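Local coordinates for microcin B17-processing protein McbC (Escherichia coli str. K-12 substr. MG1655, PDB 6GRH), which takes part in maturing the inactive microcin B17 precursor into the active antibiotic peptide, as an FMN-containing oxidoreductase of the nitroreductase family, at residues G123-P128 / K197-Y202; S169-L174 / Y242-M247; Y191-F195 / Q251-L257. One frame throughout, in Å; residues are numbered along the deposited sequence.

Contact 1. Residues G123-P128 / K197-Y202; sequences GGALYP and KALFKY. With FMN (flavin mononucleotide), chain O; EDO (1,2-ethanediol), chain P.
Lys197 NZ hydrogen-bonds to two successive carbonyls of the FMN-pocket loop 123-128. It lies 2.7 Å from Leu126 O, almost in line with that C=O (173°), and 3.1 Å from Tyr127 O, above the plane of that carbonyl. The Lys197 chain bends at chi2 and again at chi4 (-105°), which turns NZ toward both oxygens. The ammonium group thus bridges the two carbonyls just before Pro128.

The apolar part centres on Leu126. Its two methyls divide the work: CD2 meets Phe200 CZ at 4.0 Å, while CD1 rests against Lys201 CB and Tyr202 CE2. Pro128 CB packs on Ala198 CB.

Polar contacts continue at the flavin end. Lys201 reaches out fully extended, its CG over the face of the Tyr202 ring. Its NZ hydrogen-bonds to Tyr202 OH (2.8 Å) and to a water that also donates to Gly124 O. Gly124 N donates to O2 of an ethanediol, probably from the crystallisation liquor, at 2.7 Å. Gly123, Gly124 and Ala125 belong to the FMN pocket, and Gly123 N comes within 3.4 Å of FMN C8.

Helix 204-227 packs on Pro128 and Ala198 through Ala210. Phe200 meets Phe55 of the second subunit. The loop leads into strand 129-135. Segment 197-202 starts within helix 195-199, which directly follows strand 187-194.

Contact 2. Residues S169-L174 / Y242-M247; sequences SLYRSL and YVAKTM
Two nearly antiparallel helices of the nitroreductase-family fold pack here, with Ser173 and Thr246 between them and Tyr242 lying over Ser173. The segments 169-174 and 242-246 approach to 8.9 Å between axes, with 158° between their directions. Ser173 and Thr246 are small enough to sit between the axes.

The Tyr242 ring lies flat on Ser173. Ser173 CB sits over the ring centre in a CH-pi contact, 3.8 Å from the centroid and nearly along the normal. Tyr242 gets there with CG anti to its backbone N (chi1 -177°), which carries the ring across to the other helix. At the far end of the ring, Arg172 NE donates to Tyr242 OH over 2.9 Å. The bond is bent, 135° at the hydrogen, and the hydroxyl lies slightly out of the guanidinium plane. The side chains cross at about a right angle. Arg172 has a second partner: its NH1 forms a salt bridge with Glu37. This side also faces another protein: Leu188 of McbB packs on Tyr242, and Leu94 of McbB on Arg172.

The side of the interface that faces the sheet is apolar. Leu174 CD2 lies 3.7 Å from Val243 CG1, and Leu170 CD2 touches Thr246 CG2 and Met247 CG. Leu174 and Met247 also pack on strands 129-135 and 187-194.

Both hydroxyls at the centre are satisfied within their own helices. Ser173 OG donates to Leu170 O, on the same face of that carbonyl as Leu174 N. Thr246 OG1 donates to Tyr242 O at 2.8 Å. The backbone N of Thr246 reaches the same oxygen from the opposite face.

Contact 3. Residues Y191-F195 / Q251-L257; sequences YCIIF and QRTVAPL
Strands 187-194 and 254-263 are antiparallel neighbours in the central sheet of the nitroreductase-family fold, and Ile193 pairs with Ala255 at the middle of this contact. That pair is hydrogen-bonded both ways: Ile193 N to Ala255 O at 3.0 Å, and Ala255 N to Ile193 O at 3.1 Å. Leu257 N to Tyr191 O, at 2.7 Å, extends the pairing on one side. Phe195 N to Thr253 O extends it on the other, where the first strand gives way to helix 195-199. Cys192 with Pro256 and Ile194 with Val254 are the non-hydrogen-bonded pairs. Pro256 has no N-H to give, and its place in such a pair asks for none across this contact.

The tight part is the paired core, with Thr253 at its end. On one face Cys192 CB meets Val254 CG2 at 3.5 Å, and Cys192 SG lies against Pro256. On the other, the Leu257 methyls CD1 and CD2 reach Ile193 CB and CG2. Thr253 CG2 lies alongside Ile194 CG2, while Thr253 OG1 bonds to Lys21 N of McbD. Phe195 has CG anti to its carbonyl carbon (chi1 -68°), and its ring leans back to the partner strand. Helix 17-27 covers this face through Leu20 and His27.

The looser part is Gln251 and Arg252. They bury little against the first strand, and their side chains lead off it. Their polar ends find partners outside the pair: Gln251 NE2 bonds to Gly189 O of McbB, and Arg252 NH2 forms salt bridges to Asp250 of its own chain and to Glu294 of McbB. Against this, Phe195 CZ, at the start of the helix, packs on Ala255 CB at 3.6 Å.

In the fold
The three contacts interlock along the chain, which visits 123-128, 169-174, 191-195, 197-202, 242-247 and 251-257 in that order. Contact 3 lies in the central sheet, its centre about 13 Å from contact 1 and about 14 Å from contact 2. Contacts 1 and 2 do not touch, with centres about 27 Å apart. Contact 3 meets contact 1 where Pro128 adjoins Ile194, and contact 2 where Ala244 packs on Gln251 and Pro256. The sheet links the FMN-pocket loop to the helix pair. Contacts 1 and 3 touch the second McbC subunit, while contacts 2 and 3 touch McbB and McbD, so the sheet lies between the flavin pocket, shared with that subunit, and the partner proteins.

Contact 1. Residues G123-P128 / K197-Y202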
loop_
_atom_site.group_PDB
_atom_site.type_symbol
_atom_site.label_atom_id
_atom_site.label_comp_id
_atom_site.label_asym_id
_atom_site.label_seq_id
_atom_site.Cartn_x
_atom_site.Cartn_y
_atom_site.Cartn_z
ATOM N N GLY D 123 6.820 -16.277 -18.871
ATOM C CA GLY D 123 6.206 -17.091 -17.826
ATOM C C GLY D 123 4.850 -17.623 -18.257
ATOM O O GLY D 123 3.986 -16.858 -18.677
ATOM N N GLY D 124 4.702 -18.941 -18.194
ATOM C CA GLY D 124 3.478 -19.630 -18.595
ATOM C C GLY D 124 3.087 -19.493 -20.050
ATOM O O GLY D 124 1.952 -19.793 -20.402
ATOM N N ALA D 125 4.034 -19.064 -20.890
ATOM C CA ALA D 125 3.769 -18.725 -22.286
ATOM C C ALA D 125 2.585 -17.753 -22.460
ATOM O O ALA D 125 1.844 -17.829 -23.442
ATOM C CB ALA D 125 3.548 -19.995 -23.083
ATOM N N LEU D 126 2.425 -16.841 -21.511
ATOM C CA LEU D 126 1.276 -15.927 -21.520
ATOM C C LEU D 126 1.504 -14.647 -22.333
ATOM O O LEU D 126 0.536 -14.053 -22.832
ATOM C CB LEU D 126 0.871 -15.589 -20.088
ATOM C CG LEU D 126 0.437 -16.820 -19.286
ATOM C CD1 LEU D 126 0.244 -16.426 -17.836
ATOM C CD2 LEU D 126 -0.830 -17.444 -19.863
ATOM N N TYR D 127 2.754 -14.227 -22.470
ATOM C CA TYR D 127 3.099 -13.036 -23.289
ATOM C C TYR D 127 2.190 -11.821 -23.048
ATOM O O TYR D 127 1.477 -11.358 -23.966
ATOM C CB TYR D 127 3.147 -13.432 -24.769
ATOM C CG TYR D 127 4.270 -14.387 -25.017
ATOM C CD1 TYR D 127 5.571 -13.910 -25.168
ATOM C CD2 TYR D 127 4.063 -15.770 -24.999
ATOM C CE1 TYR D 127 6.638 -14.779 -25.343
ATOM C CE2 TYR D 127 5.119 -16.657 -25.200
ATOM C CZ TYR D 127 6.412 -16.155 -25.364
ATOM O OH TYR D 127 7.479 -17.000 -25.519
ATOM N N PRO D 128 2.244 -11.257 -21.832
ATOM C CA PRO D 128 1.328 -10.157 -21.493
ATOM C C PRO D 128 1.712 -8.770 -21.991
ATOM O O PRO D 128 0.998 -7.816 -21.692
ATOM C CB PRO D 128 1.363 -10.150 -19.940
ATOM C CG PRO D 128 2.753 -10.604 -19.632
ATOM C CD PRO D 128 3.004 -11.701 -20.639
ATOM N N LYS D 197 -3.804 -9.712 -17.882
ATOM C CA LYS D 197 -3.069 -10.812 -18.493
ATOM C C LYS D 197 -1.788 -11.123 -17.711
ATOM O O LYS D 197 -1.403 -12.286 -17.620
ATOM C CB LYS D 197 -2.735 -10.523 -19.941
ATOM C CG LYS D 197 -2.242 -11.762 -20.672
ATOM C CD LYS D 197 -2.916 -11.895 -22.007
ATOM C CE LYS D 197 -2.286 -12.996 -22.832
ATOM N NZ LYS D 197 -1.426 -12.480 -23.941
ATOM N N ALA D 198 -1.142 -10.100 -17.147
ATOM C CA ALA D 198 0.048 -10.330 -16.293
ATOM C C ALA D 198 -0.275 -10.955 -14.931
ATOM O O ALA D 198 0.580 -11.619 -14.345
ATOM C CB ALA D 198 0.826 -9.036 -16.096
ATOM N N LEU D 199 -1.482 -10.737 -14.415
ATOM C CA LEU D 199 -1.814 -11.104 -13.046
ATOM C C LEU D 199 -2.669 -12.366 -12.890
ATOM O O LEU D 199 -2.647 -13.002 -11.829
ATOM C CB LEU D 199 -2.502 -9.922 -12.350
ATOM C CG LEU D 199 -1.615 -8.665 -12.242
ATOM C CD1 LEU D 199 -2.435 -7.482 -11.763
ATOM C CD2 LEU D 199 -0.458 -8.877 -11.302
ATOM N N PHE D 200 -3.436 -12.720 -13.924
ATOM C CA PHE D 200 -4.510 -13.688 -13.725
ATOM C C PHE D 200 -4.052 -15.080 -13.296
ATOM O O PHE D 200 -4.757 -15.715 -12.540
ATOM C CB PHE D 200 -5.482 -13.755 -14.909
ATOM C CG PHE D 200 -5.010 -14.566 -16.067
ATOM C CD1 PHE D 200 -3.891 -14.203 -16.786
ATOM C CD2 PHE D 200 -5.726 -15.673 -16.471
ATOM C CE1 PHE D 200 -3.496 -14.919 -17.875
ATOM C CE2 PHE D 200 -5.322 -16.410 -17.564
ATOM C CZ PHE D 200 -4.197 -16.047 -18.253
ATOM N N LYS D 201 -2.888 -15.530 -13.760
ATOM C CA LYS D 201 -2.376 -16.850 -13.394
ATOM C C LYS D 201 -1.517 -16.874 -12.121
ATOM O O LYS D 201 -1.713 -17.734 -11.219
ATOM C CB LYS D 201 -1.554 -17.443 -14.556
ATOM C CG LYS D 201 -1.046 -18.868 -14.267
ATOM C CD LYS D 201 -0.332 -19.525 -15.433
ATOM C CE LYS D 201 0.148 -20.929 -15.066
ATOM N NZ LYS D 201 1.076 -21.450 -16.082
ATOM N N TYR D 202 -0.510 -16.006 -12.098
ATOM C CA TYR D 202 0.521 -15.998 -11.063
ATOM C C TYR D 202 0.343 -14.959 -9.957
ATOM O O TYR D 202 1.185 -14.901 -9.035
ATOM C CB TYR D 202 1.885 -15.763 -11.707
ATOM C CG TYR D 202 2.258 -16.848 -12.677
ATOM C CD1 TYR D 202 2.456 -18.150 -12.229
ATOM C CD2 TYR D 202 2.385 -16.588 -14.030
ATOM C CE1 TYR D 202 2.792 -19.173 -13.113
ATOM C CE2 TYR D 202 2.725 -17.610 -14.924
ATOM C CZ TYR D 202 2.926 -18.884 -14.459
ATOM O OH TYR D 202 3.249 -19.910 -15.326
HETATM N N1 FMN O . 9.184 -22.564 -16.852
HETATM C C2 FMN O . 8.939 -23.452 -15.853
HETATM O O2 FMN O . 8.847 -24.653 -16.164
HETATM N N3 FMN O . 8.795 -23.071 -14.561
HETATM C C4 FMN O . 8.899 -21.777 -14.176
HETATM O O4 FMN O . 8.774 -21.441 -12.978
HETATM C C4A FMN O . 9.151 -20.744 -15.210
HETATM N N5 FMN O . 9.254 -19.427 -14.914
HETATM C C5A FMN O . 9.501 -18.510 -15.886
HETATM C C6 FMN O . 9.614 -17.167 -15.539
HETATM C C7 FMN O . 9.863 -16.193 -16.501
HETATM C C7M FMN O . 9.975 -14.744 -16.094
HETATM C C8 FMN O . 10.029 -16.589 -17.924
HETATM C C8M FMN O . 10.303 -15.547 -18.970
HETATM C C9 FMN O . 9.924 -17.933 -18.288
HETATM C C9A FMN O . 9.665 -18.925 -17.319
HETATM N N10 FMN O . 9.553 -20.306 -17.648
HETATM C C10 FMN O . 9.294 -21.232 -16.607
HETATM C "C1'" FMN O . 9.705 -20.804 -19.021
HETATM C "C2'" FMN O . 8.403 -20.642 -19.774
HETATM O "O2'" FMN O . 7.437 -21.579 -19.259
HETATM C "C3'" FMN O . 8.651 -20.811 -21.277
HETATM O "O3'" FMN O . 9.460 -19.730 -21.759
HETATM C "C4'" FMN O . 7.363 -20.868 -22.094
HETATM O "O4'" FMN O . 6.604 -22.012 -21.699
HETATM C "C5'" FMN O . 7.595 -20.971 -23.599
HETATM O "O5'" FMN O . 8.385 -22.127 -23.873
HETATM P P FMN O . 9.789 -22.010 -24.635
HETATM O O1P FMN O . 10.679 -21.140 -23.778
HETATM O O2P FMN O . 10.265 -23.448 -24.690
HETATM O O3P FMN O . 9.378 -21.426 -25.951
HETATM C C1 EDO P . 5.093 -23.038 -16.554
HETATM O O1 EDO P . 3.914 -22.636 -17.244
HETATM C C2 EDO P . 5.714 -21.801 -15.952
HETATM O O2 EDO P . 6.149 -20.902 -16.979
HETATM O O HOH W 1 0.260 -21.202 -18.794
#

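Contact 2. Residues S169-L174 / Y242-M247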
loop_
_atom_site.group_PDB
_atom_site.type_symbol
_atom_site.label_atom_id
_atom_site.label_comp_id
_atom_site.label_asym_id
_atom_site.label_seq_id
_atom_site.Cartn_x
_atom_site.Cartn_y
_atom_site.Cartn_z
ATOM N N SER D 169 1.995 15.246 -32.403
ATOM C CA SER D 169 1.372 14.890 -31.108
ATOM C C SER D 169 2.021 13.670 -30.474
ATOM O O SER D 169 2.247 13.639 -29.266
ATOM C CB SER D 169 -0.119 14.582 -31.263
ATOM O OG SER D 169 -0.812 15.689 -31.790
ATOM N N LEU D 170 2.286 12.650 -31.289
ATOM C CA LEU D 170 2.936 11.449 -30.805
ATOM C C LEU D 170 4.313 11.732 -30.301
ATOM O O LEU D 170 4.691 11.218 -29.268
ATOM C CB LEU D 170 3.085 10.375 -31.888
ATOM C CG LEU D 170 1.973 9.376 -32.068
ATOM C CD1 LEU D 170 2.276 8.534 -33.299
ATOM C CD2 LEU D 170 1.805 8.515 -30.819
ATOM N N TYR D 171 5.081 12.479 -31.094
ATOM C CA TYR D 171 6.435 12.877 -30.723
ATOM C C TYR D 171 6.445 13.652 -29.397
ATOM O O TYR D 171 7.240 13.356 -28.507
ATOM C CB TYR D 171 7.083 13.726 -31.819
ATOM C CG TYR D 171 8.439 14.245 -31.431
ATOM C CD1 TYR D 171 8.595 15.530 -30.916
ATOM C CD2 TYR D 171 9.565 13.435 -31.524
ATOM C CE1 TYR D 171 9.844 16.005 -30.539
ATOM C CE2 TYR D 171 10.819 13.915 -31.160
ATOM C CZ TYR D 171 10.948 15.195 -30.673
ATOM O OH TYR D 171 12.184 15.643 -30.278
ATOM N N ARG D 172 5.555 14.627 -29.279
ATOM C CA ARG D 172 5.456 15.427 -28.059
ATOM C C ARG D 172 5.217 14.517 -26.844
ATOM O O ARG D 172 5.946 14.602 -25.849
ATOM C CB ARG D 172 4.355 16.485 -28.200
ATOM C CG ARG D 172 4.174 17.365 -26.982
ATOM C CD ARG D 172 3.113 18.432 -27.196
ATOM N NE ARG D 172 2.509 18.780 -25.906
ATOM C CZ ARG D 172 2.996 19.667 -25.031
ATOM N NH1 ARG D 172 4.110 20.373 -25.288
ATOM N NH2 ARG D 172 2.341 19.860 -23.882
ATOM N N SER D 173 4.240 13.620 -26.951
ATOM C CA SER D 173 3.910 12.721 -25.825
ATOM C C SER D 173 5.051 11.764 -25.437
ATOM O O SER D 173 5.328 11.540 -24.244
ATOM C CB SER D 173 2.603 11.961 -26.095
ATOM O OG SER D 173 2.791 10.842 -26.961
ATOM N N LEU D 174 5.738 11.214 -26.428
ATOM C CA LEU D 174 6.792 10.210 -26.141
ATOM C C LEU D 174 8.118 10.784 -25.639
ATOM O O LEU D 174 8.846 10.118 -24.944
ATOM C CB LEU D 174 7.061 9.383 -27.393
ATOM C CG LEU D 174 5.936 8.472 -27.880
ATOM C CD1 LEU D 174 6.325 7.839 -29.198
ATOM C CD2 LEU D 174 5.698 7.384 -26.877
ATOM N N TYR D 242 -0.242 10.501 -20.763
ATOM C CA TYR D 242 -0.345 11.283 -21.986
ATOM C C TYR D 242 -0.001 10.419 -23.221
ATOM O O TYR D 242 -0.699 10.477 -24.230
ATOM C CB TYR D 242 0.604 12.464 -21.864
ATOM C CG TYR D 242 0.646 13.472 -22.979
ATOM C CD1 TYR D 242 -0.449 13.733 -23.790
ATOM C CD2 TYR D 242 1.794 14.247 -23.162
ATOM C CE1 TYR D 242 -0.389 14.714 -24.782
ATOM C CE2 TYR D 242 1.881 15.192 -24.160
ATOM C CZ TYR D 242 0.791 15.425 -24.961
ATOM O OH TYR D 242 0.902 16.409 -25.920
ATOM N N VAL D 243 1.040 9.611 -23.109
ATOM C CA VAL D 243 1.349 8.595 -24.133
ATOM C C VAL D 243 0.145 7.647 -24.328
ATOM O O VAL D 243 -0.333 7.463 -25.466
ATOM C CB VAL D 243 2.617 7.811 -23.765
ATOM C CG1 VAL D 243 2.824 6.604 -24.684
ATOM C CG2 VAL D 243 3.820 8.755 -23.832
ATOM N N ALA D 244 -0.391 7.120 -23.227
ATOM C CA ALA D 244 -1.556 6.235 -23.307
ATOM C C ALA D 244 -2.750 6.889 -24.033
ATOM O O ALA D 244 -3.327 6.294 -24.935
ATOM C CB ALA D 244 -1.965 5.725 -21.935
ATOM N N LYS D 245 -3.084 8.120 -23.644
ATOM C CA LYS D 245 -4.215 8.860 -24.200
ATOM C C LYS D 245 -4.020 9.091 -25.710
ATOM O O LYS D 245 -4.950 8.880 -26.519
ATOM C CB LYS D 245 -4.343 10.198 -23.479
ATOM C CG LYS D 245 -5.412 11.174 -23.982
ATOM C CD LYS D 245 -6.789 10.811 -23.438
ATOM C CE LYS D 245 -7.858 11.778 -23.968
ATOM N NZ LYS D 245 -8.808 12.183 -22.884
ATOM N N THR D 246 -2.791 9.476 -26.073
ATOM C CA THR D 246 -2.435 9.814 -27.462
ATOM C C THR D 246 -2.540 8.592 -28.378
ATOM O O THR D 246 -3.000 8.686 -29.505
ATOM C CB THR D 246 -1.027 10.465 -27.519
ATOM O OG1 THR D 246 -1.048 11.645 -26.717
ATOM C CG2 THR D 246 -0.649 10.887 -28.929
ATOM N N MET D 247 -2.166 7.445 -27.844
ATOM C CA MET D 247 -2.324 6.144 -28.509
ATOM C C MET D 247 -3.737 5.520 -28.406
ATOM O O MET D 247 -3.968 4.423 -28.931
ATOM C CB MET D 247 -1.285 5.174 -27.949
ATOM C CG MET D 247 0.148 5.583 -28.285
ATOM S SD MET D 247 1.370 4.552 -27.436
ATOM C CE MET D 247 1.155 3.025 -28.297
#

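Contact 3. Residues Y191-F195 / Q251-L257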
loop_
_atom_site.group_PDB
_atom_site.type_symbol
_atom_site.label_atom_id
_atom_site.label_comp_id
_atom_site.label_asym_id
_atom_site.label_seq_id
_atom_site.Cartn_x
_atom_site.Cartn_y
_atom_site.Cartn_z
ATOM N N TYR D 191 6.240 -0.415 -25.387
ATOM C CA TYR D 191 5.964 -1.718 -24.806
ATOM C C TYR D 191 4.969 -1.520 -23.678
ATOM O O TYR D 191 5.242 -0.741 -22.763
ATOM C CB TYR D 191 7.250 -2.364 -24.270
ATOM C CG TYR D 191 8.307 -2.554 -25.298
ATOM C CD1 TYR D 191 8.457 -3.781 -25.950
ATOM C CD2 TYR D 191 9.170 -1.493 -25.659
ATOM C CE1 TYR D 191 9.430 -3.949 -26.936
ATOM C CE2 TYR D 191 10.167 -1.656 -26.625
ATOM C CZ TYR D 191 10.291 -2.887 -27.261
ATOM O OH TYR D 191 11.264 -3.089 -28.193
ATOM N N CYS D 192 3.840 -2.226 -23.739
ATOM C CA CYS D 192 2.729 -2.015 -22.821
ATOM C C CYS D 192 2.317 -3.300 -22.115
ATOM O O CYS D 192 2.225 -4.347 -22.733
ATOM C CB CYS D 192 1.523 -1.480 -23.573
ATOM S SG CYS D 192 1.853 0.110 -24.365
ATOM N N ILE D 193 2.033 -3.179 -20.827
ATOM C CA ILE D 193 1.548 -4.271 -20.012
ATOM C C ILE D 193 0.015 -4.282 -19.996
ATOM O O ILE D 193 -0.610 -3.254 -19.737
ATOM C CB ILE D 193 2.069 -4.193 -18.562
ATOM C CG1 ILE D 193 1.655 -5.453 -17.777
ATOM C CG2 ILE D 193 1.623 -2.934 -17.823
ATOM C CD1 ILE D 193 2.265 -5.499 -16.402
ATOM N N ILE D 194 -0.574 -5.444 -20.252
ATOM C CA ILE D 194 -1.998 -5.652 -20.003
ATOM C C ILE D 194 -2.108 -6.210 -18.588
ATOM O O ILE D 194 -1.751 -7.365 -18.358
ATOM C CB ILE D 194 -2.615 -6.623 -21.027
ATOM C CG1 ILE D 194 -2.435 -6.056 -22.430
ATOM C CG2 ILE D 194 -4.101 -6.858 -20.701
ATOM C CD1 ILE D 194 -2.967 -6.967 -23.499
ATOM N N PHE D 195 -2.619 -5.425 -17.655
ATOM C CA PHE D 195 -2.523 -5.798 -16.225
ATOM C C PHE D 195 -3.119 -7.154 -15.932
ATOM O O PHE D 195 -2.485 -8.000 -15.300
ATOM C CB PHE D 195 -3.162 -4.767 -15.313
ATOM C CG PHE D 195 -2.424 -3.454 -15.278
ATOM C CD1 PHE D 195 -1.212 -3.342 -14.625
ATOM C CD2 PHE D 195 -2.945 -2.335 -15.917
ATOM C CE1 PHE D 195 -0.537 -2.126 -14.578
ATOM C CE2 PHE D 195 -2.272 -1.112 -15.875
ATOM C CZ PHE D 195 -1.061 -1.019 -15.204
ATOM N N GLN D 251 -6.242 3.099 -19.980
ATOM C CA GLN D 251 -5.349 2.969 -18.824
ATOM C C GLN D 251 -5.854 2.100 -17.701
ATOM O O GLN D 251 -5.061 1.697 -16.871
ATOM C CB GLN D 251 -4.992 4.344 -18.265
ATOM C CG GLN D 251 -3.999 5.091 -19.142
ATOM C CD GLN D 251 -3.843 6.513 -18.670
ATOM O OE1 GLN D 251 -3.132 6.736 -17.709
ATOM N NE2 GLN D 251 -4.574 7.454 -19.274
ATOM N N ARG D 252 -7.157 1.800 -17.666
ATOM C CA ARG D 252 -7.683 0.767 -16.748
ATOM C C ARG D 252 -7.213 -0.647 -17.092
ATOM O O ARG D 252 -7.177 -1.517 -16.211
ATOM C CB ARG D 252 -9.206 0.791 -16.705
ATOM C CG ARG D 252 -9.787 2.071 -16.126
ATOM C CD ARG D 252 -11.281 2.212 -16.411
ATOM N NE ARG D 252 -11.574 2.267 -17.842
ATOM C CZ ARG D 252 -12.786 2.432 -18.368
ATOM N NH1 ARG D 252 -13.859 2.578 -17.601
ATOM N NH2 ARG D 252 -12.933 2.469 -19.688
ATOM N N THR D 253 -6.844 -0.878 -18.347
ATOM C CA THR D 253 -6.457 -2.202 -18.818
ATOM C C THR D 253 -4.984 -2.318 -19.117
ATOM O O THR D 253 -4.391 -3.374 -18.851
ATOM C CB THR D 253 -7.270 -2.520 -20.085
ATOM O OG1 THR D 253 -8.633 -2.667 -19.714
ATOM C CG2 THR D 253 -6.830 -3.793 -20.774
ATOM N N VAL D 254 -4.408 -1.260 -19.711
ATOM C CA VAL D 254 -3.084 -1.319 -20.333
ATOM C C VAL D 254 -2.284 -0.028 -20.067
ATOM O O VAL D 254 -2.852 1.077 -20.019
ATOM C CB VAL D 254 -3.187 -1.696 -21.839
ATOM C CG1 VAL D 254 -4.071 -0.741 -22.624
ATOM C CG2 VAL D 254 -1.829 -1.797 -22.509
ATOM N N ALA D 255 -0.989 -0.181 -19.788
ATOM C CA ALA D 255 -0.121 0.950 -19.431
ATOM C C ALA D 255 1.211 0.806 -20.189
ATOM O O ALA D 255 1.722 -0.282 -20.300
ATOM C CB ALA D 255 0.101 1.032 -17.913
ATOM N N PRO D 256 1.748 1.919 -20.742
ATOM C CA PRO D 256 3.081 1.897 -21.362
ATOM C C PRO D 256 4.208 1.757 -20.326
ATOM O O PRO D 256 4.274 2.534 -19.389
ATOM C CB PRO D 256 3.148 3.255 -22.074
ATOM C CG PRO D 256 2.281 4.149 -21.255
ATOM C CD PRO D 256 1.156 3.280 -20.768
ATOM N N LEU D 257 5.049 0.745 -20.467
ATOM C CA LEU D 257 6.151 0.512 -19.532
ATOM C C LEU D 257 7.439 1.235 -19.914
ATOM O O LEU D 257 8.182 1.672 -19.046
ATOM C CB LEU D 257 6.438 -0.996 -19.379
ATOM C CG LEU D 257 5.371 -1.825 -18.687
ATOM C CD1 LEU D 257 5.760 -3.281 -18.632
ATOM C CD2 LEU D 257 5.096 -1.296 -17.295
#